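Long-range contacts in interferon-activable protein 202 (Mus musculus, PDB 4LNQ), which binds double-stranded DNA without sequence specificity and dampens innate immune signalling by preventing activation of the AIM2 inflammasome: residues A[12-17]-A[65-70]; A[109-114]-A[144-149]. All blocks are in the same frame, centred on the assembly; numbering follows the deposited sequence.

How the contacts relate
Contact 1 joins two neighbouring strands of the first beta-sheet, 14-21 and 64-73. Contact 2 sets the short helix 110-113 against the turn that leads into strand 148-153 of the second sheet. They lie on opposite sides of the chain's centre, with nearest atoms about 23 Å apart. Contact 1 is partly buried and rests on backbone hydrogen bonds with apolar side chains on one face. Contact 2 is a surface contact. It relies on carboxylates, lysines and a helix N-terminus, with Ile110 and Ile149 as its buried apolar residues. Neither shares an element with the other, but both belong to the first HIN-200 domain, the DNA-binding part of the protein.

Contact 1: A[12-17]-A[65-70]; sequences KPMTVM and ITISKY
Met14 swings its methyl CE against the phenol end of Tyr70, 3.7 Å from OH, and the two side chains meet at about a right angle. The thioether chain stays extended to SD, then bends at the last torsion (chi3 67°), which turns CE toward the Tyr70 hydroxyl. Ile67 fills the hollow between them. Its CD1 lies 3.9 Å above one face of the Tyr70 ring, offset toward the rim, and also touches Met14 CE. Farther along the same face, Val16 CG2 packs on Ile65 CG1 at 3.7 Å. The residues lie on strands 14-21 and 64-73, antiparallel neighbours in the first of two curled beta-sheets, as expected for the OB folds of a HIN-200 domain. Met14 with Ile67 and Val16 with Ile65 are hydrogen-bonded pairs. The bond from Val16 N to Ile65 O is 2.9 Å long and runs almost straight in line with the carbonyl. On the other face, Thr15 OG1 and Thr66 OG1 share a hydrogen bond of 2.9 Å. Thr66 CG2 lies beside this pair and also touches Pro13 CB, 4.0 Å away. Val85 of strand 84-87 touches both Ile65 and Ile67, while Leu77 of strand 76-79 touches Met14 and Tyr70. Beyond the last pair of this contact, a water bridges Lys12 O and Tyr70 OH, lying at the edge of the Tyr70 ring.

Contact 2: A[109-114]-A[144-149]; sequences KISKIK and DNEDNI
Asp144 OD2 takes the backbone N-H of Ile110 at 2.8 Å through its syn lone pair. Next along the helix, Ser111 OG donates to Glu146 OE2 at 2.6 Å, approaching from above the carboxylate plane. A water links Ser111 N to both Asp144 OD1 and Glu146 OE2. Lys114, at the C-terminal end of segment 109-114, reaches across with its chain extended beyond CG (chi2 178°). Its NZ forms a salt bridge with Asp147 OD2 at 2.8 Å and also donates to Asn148 O, nearly in line with that carbonyl. Between these polar grips Ile110 plugs the inside of the turn. Its CG2 packs on Ile149 CB at 3.9 Å, and its CD1 reaches Asp147 O. Ile142 of strand 138-143 and Phe126 of strand 121-133 also touch Ile110. The turn fixes Asp144 and Asp147 with its own N-H groups. Asp144 OD1 accepts from Glu146 N at 3.0 Å and from Asp147 N at 3.1 Å. Asp147 OD1 accepts from Asn148 N, which steadies the carboxylate that meets Lys114. Replacing Asp144 by an alanine would remove both carboxylate oxygens and would probably leave the Ile110 N-H without that acceptor and the turn free to shift. Lys109 occupies the N-cap position, and a water accepts from its NZ and donates weakly to Glu146 OE2. Asp144 N also bonds to Asp147 O, making Asp144 the Asx-turn residue of the beta-hairpin that joins antiparallel strands 138-143 and 148-153 in the second OB-fold sheet.

Contact 1: A[12-17]-A[65-70]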
loop_
_atom_site.group_PDB
_atom_site.type_symbol
_atom_site.label_atom_id
_atom_site.label_comp_id
_atom_site.label_asym_id
_atom_site.label_seq_id
_atom_site.Cartn_x
_atom_site.Cartn_y
_atom_site.Cartn_z
ATOM N N LYS A 12 32.921 29.946 15.503
ATOM C CA LYS A 12 34.356 29.726 15.682
ATOM C C LYS A 12 34.918 28.920 14.511
ATOM O O LYS A 12 34.322 27.909 14.120
ATOM C CB LYS A 12 34.621 28.986 16.989
ATOM C CG LYS A 12 36.104 28.724 17.273
ATOM C CD LYS A 12 36.767 29.971 17.850
ATOM C CE LYS A 12 38.025 29.635 18.631
ATOM N NZ LYS A 12 38.467 30.807 19.454
ATOM N N PRO A 13 36.052 29.375 13.937
ATOM C CA PRO A 13 36.709 28.741 12.783
ATOM C C PRO A 13 37.285 27.372 13.143
ATOM O O PRO A 13 37.769 27.190 14.255
ATOM C CB PRO A 13 37.851 29.710 12.447
ATOM C CG PRO A 13 37.461 31.007 13.067
ATOM C CD PRO A 13 36.719 30.633 14.318
ATOM N N MET A 14 37.204 26.417 12.220
ATOM C CA MET A 14 37.768 25.092 12.441
ATOM C C MET A 14 38.435 24.630 11.158
ATOM O O MET A 14 37.846 24.722 10.079
ATOM C CB MET A 14 36.689 24.075 12.851
ATOM C CG MET A 14 37.228 22.634 12.940
ATOM S SD MET A 14 36.088 21.421 13.659
ATOM C CE MET A 14 34.803 21.372 12.387
ATOM N N THR A 15 39.659 24.128 11.282
ATOM C CA THR A 15 40.403 23.645 10.128
ATOM C C THR A 15 40.276 22.124 10.004
ATOM O O THR A 15 40.442 21.380 10.991
ATOM C CB THR A 15 41.902 24.063 10.218
ATOM O OG1 THR A 15 42.011 25.494 10.163
ATOM C CG2 THR A 15 42.714 23.453 9.079
ATOM N N VAL A 16 39.958 21.658 8.802
ATOM C CA VAL A 16 39.752 20.230 8.573
ATOM C C VAL A 16 40.481 19.775 7.315
ATOM O O VAL A 16 40.801 20.582 6.430
ATOM C CB VAL A 16 38.243 19.889 8.414
ATOM C CG1 VAL A 16 37.482 20.248 9.688
ATOM C CG2 VAL A 16 37.651 20.593 7.184
ATOM N N MET A 17 40.765 18.479 7.245
ATOM C CA MET A 17 41.244 17.917 6.001
ATOM C C MET A 17 40.101 17.193 5.332
ATOM O O MET A 17 39.435 16.368 5.956
ATOM C CB MET A 17 42.381 16.926 6.227
ATOM C CG MET A 17 42.994 16.458 4.914
ATOM S SD MET A 17 44.377 15.321 5.133
ATOM C CE MET A 17 43.541 13.821 5.615
ATOM N N ILE A 65 41.097 22.965 4.709
ATOM C CA ILE A 65 40.288 24.170 4.598
ATOM C C ILE A 65 39.857 24.627 5.983
ATOM O O ILE A 65 39.798 23.837 6.924
ATOM C CB ILE A 65 39.014 23.931 3.736
ATOM C CG1 ILE A 65 38.250 22.724 4.253
ATOM C CG2 ILE A 65 39.374 23.711 2.276
ATOM C CD1 ILE A 65 36.960 22.430 3.445
ATOM N N THR A 66 39.551 25.908 6.107
ATOM C CA THR A 66 39.091 26.446 7.382
ATOM C C THR A 66 37.659 26.895 7.219
ATOM O O THR A 66 37.362 27.730 6.363
ATOM C CB THR A 66 39.968 27.623 7.809
ATOM O OG1 THR A 66 41.308 27.155 7.956
ATOM C CG2 THR A 66 39.494 28.231 9.137
ATOM N N ILE A 67 36.771 26.318 8.027
ATOM C CA ILE A 67 35.358 26.610 7.920
ATOM C C ILE A 67 34.842 27.364 9.154
ATOM O O ILE A 67 35.234 27.086 10.286
ATOM C CB ILE A 67 34.542 25.322 7.716
ATOM C CG1 ILE A 67 34.627 24.422 8.956
ATOM C CG2 ILE A 67 35.043 24.546 6.502
ATOM C CD1 ILE A 67 33.712 23.209 8.880
ATOM N N SER A 68 33.973 28.340 8.924
ATOM C CA SER A 68 33.345 29.069 10.029
ATOM C C SER A 68 31.901 29.430 9.679
ATOM O O SER A 68 31.529 29.450 8.507
ATOM C CB SER A 68 34.139 30.337 10.358
ATOM O OG SER A 68 34.304 31.127 9.202
ATOM N N LYS A 69 31.106 29.734 10.703
ATOM C CA LYS A 69 29.684 30.032 10.535
ATOM C C LYS A 69 28.990 28.896 9.820
ATOM O O LYS A 69 28.130 29.122 8.972
ATOM C CB LYS A 69 29.478 31.366 9.805
ATOM C CG LYS A 69 29.985 32.549 10.628
ATOM C CD LYS A 69 29.733 33.893 9.956
ATOM C CE LYS A 69 30.114 35.037 10.904
ATOM N NZ LYS A 69 29.946 36.389 10.303
ATOM N N TYR A 70 29.417 27.676 10.143
ATOM C CA TYR A 70 28.756 26.451 9.680
ATOM C C TYR A 70 27.753 26.016 10.747
ATOM O O TYR A 70 27.715 26.583 11.846
ATOM C CB TYR A 70 29.783 25.325 9.450
ATOM C CG TYR A 70 30.551 24.934 10.704
ATOM C CD1 TYR A 70 31.669 25.650 11.108
ATOM C CD2 TYR A 70 30.156 23.835 11.474
ATOM C CE1 TYR A 70 32.379 25.294 12.258
ATOM C CE2 TYR A 70 30.841 23.479 12.617
ATOM C CZ TYR A 70 31.958 24.203 13.001
ATOM O OH TYR A 70 32.636 23.850 14.138
HETATM O O HOH W 1 34.277 25.585 15.206
#

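Contact 2: A[109-114]-A[144-149]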
loop_
_atom_site.group_PDB
_atom_site.type_symbol
_atom_site.label_atom_id
_atom_site.label_comp_id
_atom_site.label_asym_id
_atom_site.label_seq_id
_atom_site.Cartn_x
_atom_site.Cartn_y
_atom_site.Cartn_z
ATOM N N LYS A 109 28.154 -2.672 10.744
ATOM C CA LYS A 109 27.382 -3.888 10.516
ATOM C C LYS A 109 25.888 -3.538 10.529
ATOM O O LYS A 109 25.458 -2.632 11.262
ATOM C CB LYS A 109 27.692 -4.935 11.588
ATOM C CG LYS A 109 29.123 -5.484 11.535
ATOM C CD LYS A 109 29.508 -5.846 10.110
ATOM C CE LYS A 109 30.197 -7.183 10.042
ATOM N NZ LYS A 109 29.260 -8.297 10.335
ATOM N N ILE A 110 25.095 -4.231 9.717
ATOM C CA ILE A 110 23.659 -3.928 9.670
ATOM C C ILE A 110 22.984 -4.196 11.025
ATOM O O ILE A 110 22.115 -3.438 11.456
ATOM C CB ILE A 110 22.967 -4.685 8.525
ATOM C CG1 ILE A 110 23.264 -3.983 7.202
ATOM C CG2 ILE A 110 21.448 -4.774 8.756
ATOM C CD1 ILE A 110 22.951 -4.861 5.982
ATOM N N SER A 111 23.421 -5.252 11.708
ATOM C CA SER A 111 22.899 -5.603 13.026
ATOM C C SER A 111 23.113 -4.473 14.036
ATOM O O SER A 111 22.294 -4.274 14.936
ATOM C CB SER A 111 23.589 -6.860 13.546
ATOM O OG SER A 111 24.989 -6.643 13.623
ATOM N N LYS A 112 24.221 -3.748 13.888
ATOM C CA LYS A 112 24.538 -2.620 14.765
ATOM C C LYS A 112 23.739 -1.371 14.391
ATOM O O LYS A 112 23.275 -0.610 15.254
ATOM C CB LYS A 112 26.033 -2.318 14.709
ATOM C CG LYS A 112 26.890 -3.324 15.460
ATOM C CD LYS A 112 26.716 -3.191 16.971
ATOM C CE LYS A 112 27.691 -4.087 17.738
ATOM N NZ LYS A 112 27.738 -3.775 19.199
ATOM N N ILE A 113 23.589 -1.160 13.094
ATOM C CA ILE A 113 22.770 -0.068 12.609
ATOM C C ILE A 113 21.384 -0.187 13.233
ATOM O O ILE A 113 20.837 0.794 13.724
ATOM C CB ILE A 113 22.696 -0.099 11.083
ATOM C CG1 ILE A 113 24.070 0.253 10.508
ATOM C CG2 ILE A 113 21.647 0.881 10.574
ATOM C CD1 ILE A 113 24.178 0.075 9.010
ATOM N N LYS A 114 20.853 -1.407 13.286
ATOM C CA LYS A 114 19.496 -1.623 13.779
ATOM C C LYS A 114 19.314 -1.247 15.264
ATOM O O LYS A 114 18.192 -1.094 15.731
ATOM C CB LYS A 114 19.060 -3.071 13.523
ATOM C CG LYS A 114 18.795 -3.398 12.050
ATOM C CD LYS A 114 18.405 -4.877 11.891
ATOM C CE LYS A 114 17.975 -5.222 10.473
ATOM N NZ LYS A 114 17.680 -6.703 10.271
ATOM N N ASP A 144 24.973 -7.946 4.727
ATOM C CA ASP A 144 26.377 -8.227 5.007
ATOM C C ASP A 144 26.504 -9.642 5.539
ATOM O O ASP A 144 25.607 -10.470 5.342
ATOM C CB ASP A 144 27.036 -7.192 5.956
ATOM C CG ASP A 144 26.286 -7.003 7.285
ATOM O OD1 ASP A 144 25.698 -7.968 7.813
ATOM O OD2 ASP A 144 26.304 -5.869 7.818
ATOM N N ASN A 145 27.632 -9.892 6.198
ATOM C CA ASN A 145 27.966 -11.157 6.852
ATOM C C ASN A 145 26.830 -11.788 7.624
ATOM O O ASN A 145 26.652 -13.001 7.610
ATOM C CB ASN A 145 29.067 -10.886 7.876
ATOM C CG ASN A 145 30.264 -11.736 7.661
ATOM O OD1 ASN A 145 30.651 -11.985 6.522
ATOM N ND2 ASN A 145 30.866 -12.204 8.750
ATOM N N GLU A 146 26.077 -10.942 8.318
ATOM C CA GLU A 146 25.280 -11.383 9.445
ATOM C C GLU A 146 23.799 -11.039 9.316
ATOM O O GLU A 146 22.945 -11.739 9.860
ATOM C CB GLU A 146 25.854 -10.767 10.725
ATOM C CG GLU A 146 25.062 -11.050 11.991
ATOM C CD GLU A 146 25.290 -9.997 13.065
ATOM O OE1 GLU A 146 24.836 -10.210 14.216
ATOM O OE2 GLU A 146 25.918 -8.957 12.751
ATOM N N ASP A 147 23.478 -9.977 8.589
ATOM C CA ASP A 147 22.111 -9.482 8.630
ATOM C C ASP A 147 21.747 -8.752 7.344
ATOM O O ASP A 147 22.596 -8.546 6.474
ATOM C CB ASP A 147 21.919 -8.562 9.856
ATOM C CG ASP A 147 20.434 -8.383 10.241
ATOM O OD1 ASP A 147 19.562 -9.050 9.634
ATOM O OD2 ASP A 147 20.140 -7.585 11.162
ATOM N N ASN A 148 20.476 -8.372 7.231
ATOM C CA ASN A 148 19.967 -7.682 6.056
ATOM C C ASN A 148 18.946 -6.638 6.451
ATOM O O ASN A 148 18.375 -6.691 7.550
ATOM C CB ASN A 148 19.355 -8.689 5.053
ATOM C CG ASN A 148 18.063 -9.320 5.565
ATOM O OD1 ASN A 148 16.998 -8.708 5.514
ATOM N ND2 ASN A 148 18.156 -10.556 6.048
ATOM N N ILE A 149 18.718 -5.672 5.564
ATOM C CA ILE A 149 17.740 -4.635 5.836
ATOM C C ILE A 149 17.225 -4.049 4.527
ATOM O O ILE A 149 17.918 -4.074 3.520
ATOM C CB ILE A 149 18.310 -3.532 6.770
ATOM C CG1 ILE A 149 17.181 -2.615 7.271
ATOM C CG2 ILE A 149 19.433 -2.731 6.079
ATOM C CD1 ILE A 149 17.620 -1.569 8.291
HETATM O O HOH W 2 28.390 -9.641 13.022
HETATM O O HOH W 3 25.062 -7.270 10.557
#